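Local coordinates for multifunctional non-homologous end joining DNA repair protein LigD (PDB 2IRU), which probably repairs DNA double-strand breaks together with Ku by non-homologous end joining, its N-terminal polymerase domain, the part in this chain, extending or filling broken ends, at residues L137-Q151 with R223-S235. Numbering follows the deposited sequence.
Sequences LVFDLDPGEGVMMAQ and RAGKVFVDWSQNS
Asp140 and Asp142 pair with Asp230 and Phe228 in an antiparallel ladder between strands 137-143 and 227-230, part of the catalytic sheet of the archaeo-eukaryotic primase (AEP) fold. Each pair is joined by two backbone hydrogen bonds. Beyond Pro143 single backbone bonds link the two loops, Gly144 N to Lys226 O and, between two type II turns, Gly225 N to Glu145 O; the extended Gln151 adds a hydrogen bond from NE2 to Gly225 O at 3.0 Å, with that oxygen in its amide plane.

Asp140, Asp142 and Asp230 project from the same face and probably form the manganese site, as in related polymerases, with Asp140 and Asp142 shared by both ions and Asp230 joining them at the second. Asp140 OD2 and Asp230 OD2 lie 4.4 Å apart, and a water donates to both and bridges them. Gln233 NE2 reaches the anti lone pair of Asp140 OD2 at 2.9 Å; OD2 lies in the plane of the amide, which stands 85° to the carboxylate, while Gln233 OE1 is tied to Thr240. Asp230 OD1 accepts from Ser232 N, which closes an Asx turn, and also from Ser232 OG.

Arg223 bends at chi2 and chi3 to form a salt bridge with Asp142: NH2 lies 3.2 Å from OD2 and approaches from above the carboxylate plane. Phe228 CB covers one guanidinium face.

The other sheet face is apolar. Leu141 CB meets Val227 CG1 at 3.8 Å, Phe139 CD1 lies against Val229 CG1, and helices 149-164 and 192-209 cover this side. Val147 CG2 lies on the backbone at Gly225.

Past the ladder, the Asn234 amide takes the place of a backbone partner for Val138: OD1 receives Val138 N on a lone pair at 2.9 Å, and ND2 donates to Trp231 O and to Val138 O, which lies 31° out of the amide plane; a water also donates to Val138 O and to Asp230 O and accepts from Gln233 N.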
ATOM      1  N   LEU A 137     -11.672  -1.317   2.294  1.00  9.99           N
ATOM      2  CA  LEU A 137     -11.612  -1.414   0.833  1.00 10.64           C
ATOM      3  C   LEU A 137     -10.458  -0.577   0.269  1.00 10.42           C
ATOM      4  O   LEU A 137     -10.074   0.454   0.830  1.00 10.65           O
ATOM      5  CB  LEU A 137     -12.921  -0.911   0.179  1.00 10.32           C
ATOM      6  CG  LEU A 137     -14.284  -1.461   0.603  1.00 11.22           C
ATOM      7  CD1 LEU A 137     -15.407  -0.755  -0.192  1.00 12.90           C
ATOM      8  CD2 LEU A 137     -14.336  -2.954   0.401  1.00 11.88           C
ATOM      9  N   VAL A 138      -9.920  -1.009  -0.862  1.00 10.19           N
ATOM     10  CA  VAL A 138      -9.001  -0.158  -1.597  1.00 10.87           C
ATOM     11  C   VAL A 138      -9.482  -0.028  -3.028  1.00 10.56           C
ATOM     12  O   VAL A 138      -9.981  -1.004  -3.635  1.00 11.04           O
ATOM     13  CB  VAL A 138      -7.540  -0.671  -1.573  1.00 10.51           C
ATOM     14  CG1 VAL A 138      -7.414  -1.941  -2.379  1.00 10.26           C
ATOM     15  CG2 VAL A 138      -6.574   0.395  -2.100  1.00 12.56           C
ATOM     16  N   PHE A 139      -9.389   1.188  -3.543  1.00 10.50           N
ATOM     17  CA  PHE A 139      -9.596   1.450  -4.965  1.00  9.80           C
ATOM     18  C   PHE A 139      -8.307   2.018  -5.556  1.00 10.72           C
ATOM     19  O   PHE A 139      -7.689   2.905  -4.952  1.00 11.14           O
ATOM     20  CB  PHE A 139     -10.731   2.443  -5.187  1.00 10.88           C
ATOM     21  CG  PHE A 139     -12.044   1.946  -4.694  1.00 10.36           C
ATOM     22  CD1 PHE A 139     -12.941   1.325  -5.564  1.00 11.02           C
ATOM     23  CD2 PHE A 139     -12.403   2.118  -3.348  1.00 11.33           C
ATOM     24  CE1 PHE A 139     -14.174   0.854  -5.063  1.00 11.07           C
ATOM     25  CE2 PHE A 139     -13.608   1.672  -2.856  1.00 11.46           C
ATOM     26  CZ  PHE A 139     -14.504   1.035  -3.715  1.00 11.64           C
ATOM     27  N   ASP A 140      -7.895   1.492  -6.703  1.00 10.56           N
ATOM     28  CA  ASP A 140      -6.724   2.013  -7.403  1.00 10.89           C
ATOM     29  C   ASP A 140      -7.293   2.802  -8.579  1.00 11.14           C
ATOM     30  O   ASP A 140      -7.903   2.213  -9.474  1.00 10.93           O
ATOM     31  CB  ASP A 140      -5.885   0.848  -7.943  1.00 11.87           C
ATOM     32  CG  ASP A 140      -4.662   1.289  -8.739  1.00 14.78           C
ATOM     33  OD1 ASP A 140      -4.386   2.511  -8.950  1.00 15.37           O
ATOM     34  OD2 ASP A 140      -3.957   0.347  -9.181  1.00 16.33           O
ATOM     35  N   LEU A 141      -7.109   4.123  -8.545  1.00 10.80           N
ATOM     36  CA  LEU A 141      -7.573   4.992  -9.602  1.00 11.53           C
ATOM     37  C   LEU A 141      -6.423   5.247 -10.548  1.00 12.33           C
ATOM     38  O   LEU A 141      -5.455   5.937 -10.191  1.00 12.33           O
ATOM     39  CB  LEU A 141      -8.101   6.312  -9.012  1.00 11.89           C
ATOM     40  CG  LEU A 141      -9.571   6.259  -8.574  1.00 13.68           C
ATOM     41  CD1 LEU A 141      -9.906   5.177  -7.544  1.00 14.44           C
ATOM     42  CD2 LEU A 141      -9.965   7.647  -8.049  1.00 13.41           C
ATOM     43  N   ASP A 142      -6.501   4.647 -11.730  1.00 12.97           N
ATOM     44  CA  ASP A 142      -5.400   4.732 -12.668  1.00 14.85           C
ATOM     45  C   ASP A 142      -5.783   5.617 -13.849  1.00 15.47           C
ATOM     46  O   ASP A 142      -6.674   5.229 -14.631  1.00 15.46           O
ATOM     47  CB  ASP A 142      -4.975   3.347 -13.159  1.00 15.83           C
ATOM     48  CG  ASP A 142      -3.653   3.398 -13.942  1.00 20.47           C
ATOM     49  OD1 ASP A 142      -2.577   3.612 -13.322  1.00 24.74           O
ATOM     50  OD2 ASP A 142      -3.702   3.262 -15.185  1.00 24.46           O
ATOM     51  N   PRO A 143      -5.159   6.816 -13.960  1.00 15.88           N
ATOM     52  CA  PRO A 143      -5.518   7.773 -15.009  1.00 15.81           C
ATOM     53  C   PRO A 143      -5.049   7.334 -16.401  1.00 16.45           C
ATOM     54  O   PRO A 143      -3.848   7.105 -16.613  1.00 16.54           O
ATOM     55  CB  PRO A 143      -4.806   9.070 -14.574  1.00 16.32           C
ATOM     56  CG  PRO A 143      -3.593   8.576 -13.807  1.00 17.08           C
ATOM     57  CD  PRO A 143      -4.089   7.344 -13.079  1.00 16.08           C
ATOM     58  N   GLY A 144      -5.992   7.225 -17.340  1.00 16.01           N
ATOM     59  CA  GLY A 144      -5.675   6.885 -18.732  1.00 16.46           C
ATOM     60  C   GLY A 144      -4.988   7.999 -19.509  1.00 16.94           C
ATOM     61  O   GLY A 144      -4.738   9.092 -18.986  1.00 16.69           O
ATOM     62  N   GLU A 145      -4.684   7.714 -20.772  1.00 17.74           N
ATOM     63  CA  GLU A 145      -3.999   8.662 -21.644  1.00 18.70           C
ATOM     64  C   GLU A 145      -4.763   9.984 -21.713  1.00 18.86           C
ATOM     65  O   GLU A 145      -5.982   9.997 -21.926  1.00 18.56           O
ATOM     66  CB  GLU A 145      -3.791   8.059 -23.039  1.00 19.08           C
ATOM     67  CG  GLU A 145      -2.855   8.864 -23.957  1.00 21.51           C
ATOM     68  CD  GLU A 145      -1.466   9.100 -23.350  1.00 24.93           C
ATOM     69  OE1 GLU A 145      -1.018   8.284 -22.504  1.00 25.78           O
ATOM     70  OE2 GLU A 145      -0.820  10.108 -23.735  1.00 26.12           O
ATOM     71  N   GLY A 146      -4.039  11.076 -21.470  1.00 18.79           N
ATOM     72  CA  GLY A 146      -4.600  12.425 -21.505  1.00 20.21           C
ATOM     73  C   GLY A 146      -5.466  12.907 -20.344  1.00 20.83           C
ATOM     74  O   GLY A 146      -6.040  14.008 -20.414  1.00 21.46           O
ATOM     75  N   VAL A 147      -5.587  12.102 -19.289  1.00 20.71           N
ATOM     76  CA  VAL A 147      -6.372  12.500 -18.121  1.00 20.41           C
ATOM     77  C   VAL A 147      -5.571  13.445 -17.208  1.00 21.54           C
ATOM     78  O   VAL A 147      -4.478  13.088 -16.743  1.00 22.02           O
ATOM     79  CB  VAL A 147      -6.862  11.262 -17.309  1.00 19.84           C
ATOM     80  CG1 VAL A 147      -7.626  11.707 -16.090  1.00 19.26           C
ATOM     81  CG2 VAL A 147      -7.740  10.347 -18.167  1.00 19.25           C
ATOM     82  N   MET A 148      -6.130  14.633 -16.948  1.00 22.11           N
ATOM     83  CA  MET A 148      -5.511  15.650 -16.080  1.00 22.83           C
ATOM     84  C   MET A 148      -5.849  15.437 -14.592  1.00 22.89           C
ATOM     85  O   MET A 148      -6.751  14.650 -14.252  1.00 21.41           O
ATOM     86  CB  MET A 148      -5.930  17.066 -16.517  1.00 24.07           C
ATOM     87  CG  MET A 148      -5.681  17.401 -18.003  1.00 26.20           C
ATOM     88  SD  MET A 148      -3.936  17.626 -18.450  1.00 32.33           S
ATOM     89  CE  MET A 148      -4.053  17.862 -20.225  1.00 28.99           C
ATOM     90  N   MET A 149      -5.128  16.145 -13.715  1.00 22.37           N
ATOM     91  CA  MET A 149      -5.374  16.099 -12.269  1.00 22.62           C
ATOM     92  C   MET A 149      -6.816  16.380 -11.886  1.00 21.56           C
ATOM     93  O   MET A 149      -7.413  15.601 -11.165  1.00 21.74           O
ATOM     94  CB  MET A 149      -4.464  17.067 -11.506  1.00 23.22           C
ATOM     95  CG  MET A 149      -3.463  16.439 -10.521  1.00 26.31           C
ATOM     96  SD  MET A 149      -3.887  14.903  -9.652  1.00 31.46           S
ATOM     97  CE  MET A 149      -2.820  13.807 -10.607  1.00 29.38           C
ATOM     98  N   ALA A 150      -7.380  17.489 -12.366  1.00 20.98           N
ATOM     99  CA  ALA A 150      -8.771  17.832 -12.016  1.00 19.91           C
ATOM    100  C   ALA A 150      -9.748  16.678 -12.302  1.00 19.47           C
ATOM    101  O   ALA A 150     -10.678  16.454 -11.527  1.00 19.19           O
ATOM    102  CB  ALA A 150      -9.224  19.117 -12.710  1.00 20.40           C
ATOM    103  N   GLN A 151      -9.538  15.953 -13.404  1.00 18.66           N
ATOM    104  CA  GLN A 151     -10.398  14.794 -13.712  1.00 17.99           C
ATOM    105  C   GLN A 151     -10.202  13.660 -12.697  1.00 18.20           C
ATOM    106  O   GLN A 151     -11.178  13.101 -12.205  1.00 17.15           O
ATOM    107  CB  GLN A 151     -10.214  14.280 -15.158  1.00 18.12           C
ATOM    108  CG  GLN A 151     -11.140  13.073 -15.491  1.00 18.28           C
ATOM    109  CD  GLN A 151     -10.921  12.443 -16.880  1.00 17.34           C
ATOM    110  OE1 GLN A 151     -10.374  13.068 -17.786  1.00 18.02           O
ATOM    111  NE2 GLN A 151     -11.364  11.190 -17.040  1.00 12.21           N
ATOM    112  N   ARG A 223      -9.660   2.643 -22.390  1.00 26.97           N
ATOM    113  CA  ARG A 223      -8.929   3.261 -21.286  1.00 25.60           C
ATOM    114  C   ARG A 223      -8.607   4.738 -21.488  1.00 24.29           C
ATOM    115  O   ARG A 223      -8.617   5.506 -20.524  1.00 23.52           O
ATOM    116  CB  ARG A 223      -7.660   2.467 -20.945  1.00 26.31           C
ATOM    117  CG  ARG A 223      -7.979   1.143 -20.250  1.00 27.66           C
ATOM    118  CD  ARG A 223      -8.296   1.334 -18.773  1.00 30.23           C
ATOM    119  NE  ARG A 223      -7.203   0.824 -17.947  1.00 34.00           N
ATOM    120  CZ  ARG A 223      -6.182   1.534 -17.461  1.00 35.56           C
ATOM    121  NH1 ARG A 223      -6.068   2.843 -17.683  1.00 35.03           N
ATOM    122  NH2 ARG A 223      -5.265   0.915 -16.728  1.00 36.27           N
ATOM    123  N   ALA A 224      -8.331   5.132 -22.732  1.00 22.05           N
ATOM    124  CA  ALA A 224      -7.865   6.489 -22.997  1.00 20.44           C
ATOM    125  C   ALA A 224      -8.920   7.514 -22.575  1.00 19.53           C
ATOM    126  O   ALA A 224     -10.119   7.300 -22.797  1.00 19.22           O
ATOM    127  CB  ALA A 224      -7.501   6.653 -24.462  1.00 20.85           C
ATOM    128  N   GLY A 225      -8.464   8.601 -21.953  1.00 17.78           N
ATOM    129  CA  GLY A 225      -9.339   9.712 -21.557  1.00 16.98           C
ATOM    130  C   GLY A 225     -10.174   9.419 -20.321  1.00 15.39           C
ATOM    131  O   GLY A 225     -10.960  10.260 -19.891  1.00 14.92           O
ATOM    132  N   LYS A 226     -10.000   8.225 -19.754  1.00 14.65           N
ATOM    133  CA  LYS A 226     -10.767   7.797 -18.571  1.00 13.77           C
ATOM    134  C   LYS A 226      -9.899   7.397 -17.396  1.00 13.42           C
ATOM    135  O   LYS A 226      -8.768   6.919 -17.569  1.00 14.46           O
ATOM    136  CB  LYS A 226     -11.697   6.620 -18.907  1.00 13.32           C
ATOM    137  CG  LYS A 226     -12.651   6.952 -20.044  1.00 13.34           C
ATOM    138  CD  LYS A 226     -13.636   5.850 -20.365  1.00 15.01           C
ATOM    139  CE  LYS A 226     -14.402   6.321 -21.598  1.00 18.03           C
ATOM    140  NZ  LYS A 226     -15.243   5.305 -22.276  1.00 22.34           N
ATOM    141  N   VAL A 227     -10.452   7.583 -16.199  1.00 12.75           N
ATOM    142  CA  VAL A 227      -9.902   6.977 -14.983  1.00 11.94           C
ATOM    143  C   VAL A 227     -10.405   5.540 -14.858  1.00 12.29           C
ATOM    144  O   VAL A 227     -11.614   5.283 -14.837  1.00 12.51           O
ATOM    145  CB  VAL A 227     -10.259   7.776 -13.704  1.00 11.54           C
ATOM    146  CG1 VAL A 227      -9.683   7.087 -12.426  1.00 11.21           C
ATOM    147  CG2 VAL A 227      -9.758   9.204 -13.818  1.00 11.55           C
ATOM    148  N   PHE A 228      -9.472   4.604 -14.757  1.00 12.28           N
ATOM    149  CA  PHE A 228      -9.834   3.229 -14.487  1.00 11.82           C
ATOM    150  C   PHE A 228      -9.971   3.092 -12.965  1.00 12.07           C
ATOM    151  O   PHE A 228      -9.006   3.279 -12.229  1.00 11.37           O
ATOM    152  CB  PHE A 228      -8.737   2.293 -15.011  1.00 13.23           C
ATOM    153  CG  PHE A 228      -8.922   0.857 -14.621  1.00 14.15           C
ATOM    154  CD1 PHE A 228     -10.196   0.308 -14.483  1.00 13.71           C
ATOM    155  CD2 PHE A 228      -7.805   0.052 -14.388  1.00 13.63           C
ATOM    156  CE1 PHE A 228     -10.371  -1.057 -14.112  1.00 16.69           C
ATOM    157  CE2 PHE A 228      -7.966  -1.299 -14.025  1.00 17.17           C
ATOM    158  CZ  PHE A 228      -9.245  -1.842 -13.881  1.00 16.41           C
ATOM    159  N   VAL A 229     -11.195   2.843 -12.516  1.00 11.40           N
ATOM    160  CA  VAL A 229     -11.464   2.664 -11.093  1.00 11.28           C
ATOM    161  C   VAL A 229     -11.355   1.175 -10.793  1.00 11.78           C
ATOM    162  O   VAL A 229     -12.320   0.432 -10.936  1.00 11.39           O
ATOM    163  CB  VAL A 229     -12.841   3.216 -10.696  1.00 11.51           C
ATOM    164  CG1 VAL A 229     -13.112   3.029  -9.225  1.00 13.23           C
ATOM    165  CG2 VAL A 229     -12.897   4.686 -11.025  1.00 10.67           C
ATOM    166  N   ASP A 230     -10.157   0.775 -10.406  1.00 10.90           N
ATOM    167  CA  ASP A 230      -9.848  -0.633 -10.239  1.00  9.88           C
ATOM    168  C   ASP A 230     -10.261  -1.090  -8.832  1.00  9.55           C
ATOM    169  O   ASP A 230      -9.693  -0.643  -7.804  1.00 10.38           O
ATOM    170  CB  ASP A 230      -8.335  -0.866 -10.477  1.00 10.08           C
ATOM    171  CG  ASP A 230      -7.956  -2.359 -10.530  1.00 12.71           C
ATOM    172  OD1 ASP A 230      -8.837  -3.222 -10.441  1.00 14.35           O
ATOM    173  OD2 ASP A 230      -6.749  -2.668 -10.638  1.00 19.59           O
ATOM    174  N   TRP A 231     -11.263  -1.978  -8.826  1.00 10.09           N
ATOM    175  CA  TRP A 231     -11.834  -2.592  -7.627  1.00 10.65           C
ATOM    176  C   TRP A 231     -11.206  -3.954  -7.351  1.00 11.21           C
ATOM    177  O   TRP A 231     -11.509  -4.565  -6.304  1.00 11.39           O
ATOM    178  CB  TRP A 231     -13.346  -2.807  -7.842  1.00 11.09           C
ATOM    179  CG  TRP A 231     -13.628  -3.372  -9.217  1.00 12.04           C
ATOM    180  CD1 TRP A 231     -13.937  -2.661 -10.359  1.00 12.64           C
ATOM    181  CD2 TRP A 231     -13.602  -4.755  -9.604  1.00 12.71           C
ATOM    182  NE1 TRP A 231     -14.113  -3.530 -11.420  1.00 11.84           N
ATOM    183  CE2 TRP A 231     -13.895  -4.813 -10.985  1.00 13.57           C
ATOM    184  CE3 TRP A 231     -13.346  -5.954  -8.920  1.00 12.57           C
ATOM    185  CZ2 TRP A 231     -13.964  -6.024 -11.684  1.00 13.58           C
ATOM    186  CZ3 TRP A 231     -13.400  -7.160  -9.626  1.00 13.77           C
ATOM    187  CH2 TRP A 231     -13.695  -7.185 -10.989  1.00 14.41           C
ATOM    188  N   SER A 232     -10.345  -4.427  -8.264  1.00 10.88           N
ATOM    189  CA  SER A 232      -9.891  -5.838  -8.268  1.00 11.53           C
ATOM    190  C   SER A 232      -8.886  -6.171  -7.154  1.00 10.49           C
ATOM    191  O   SER A 232      -8.651  -7.360  -6.824  1.00 11.60           O
ATOM    192  CB  SER A 232      -9.280  -6.226  -9.626  1.00 11.70           C
ATOM    193  OG  SER A 232      -8.048  -5.574  -9.833  1.00 14.30           O
ATOM    194  N   GLN A 233      -8.236  -5.140  -6.616  1.00 10.24           N
ATOM    195  CA  GLN A 233      -7.252  -5.350  -5.527  1.00 11.39           C
ATOM    196  C   GLN A 233      -7.850  -5.734  -4.159  1.00 10.89           C
ATOM    197  O   GLN A 233      -7.123  -6.037  -3.191  1.00 12.56           O
ATOM    198  CB  GLN A 233      -6.273  -4.182  -5.438  1.00 11.93           C
ATOM    199  CG  GLN A 233      -5.518  -4.067  -6.736  1.00 13.29           C
ATOM    200  CD  GLN A 233      -4.711  -2.833  -6.842  1.00 18.20           C
ATOM    201  OE1 GLN A 233      -3.980  -2.467  -5.916  1.00 24.75           O
ATOM    202  NE2 GLN A 233      -4.820  -2.165  -7.994  1.00 21.07           N
ATOM    203  N   ASN A 234      -9.174  -5.763  -4.091  1.00 10.83           N
ATOM    204  CA  ASN A 234      -9.863  -6.280  -2.912  1.00 11.26           C
ATOM    205  C   ASN A 234      -9.886  -7.806  -2.889  1.00 11.63           C
ATOM    206  O   ASN A 234     -10.268  -8.397  -1.877  1.00 12.31           O
ATOM    207  CB  ASN A 234     -11.260  -5.661  -2.788  1.00 10.70           C
ATOM    208  CG  ASN A 234     -11.185  -4.148  -2.570  1.00 11.71           C
ATOM    209  OD1 ASN A 234     -10.801  -3.699  -1.504  1.00 13.92           O
ATOM    210  ND2 ASN A 234     -11.519  -3.360  -3.608  1.00 12.42           N
ATOM    211  N   SER A 235      -9.499  -8.446  -3.995  1.00 11.28           N
ATOM    212  CA  SER A 235      -9.367  -9.914  -3.961  1.00 13.18           C
ATOM    213  C   SER A 235      -8.357 -10.332  -2.885  1.00 12.76           C
ATOM    214  O   SER A 235      -7.296  -9.705  -2.718  1.00 12.87           O
ATOM    215  CB  SER A 235      -8.955 -10.470  -5.326  1.00 14.32           C
ATOM    216  OG  SER A 235     -10.038 -10.377  -6.252  1.00 19.73           O
TER
HETATM  217  O   HOH W   1      -9.015  -2.373  -5.906  1.00 14.98           O
HETATM  218  O   HOH W   2      -4.855  -0.888 -11.828  1.00 30.18           O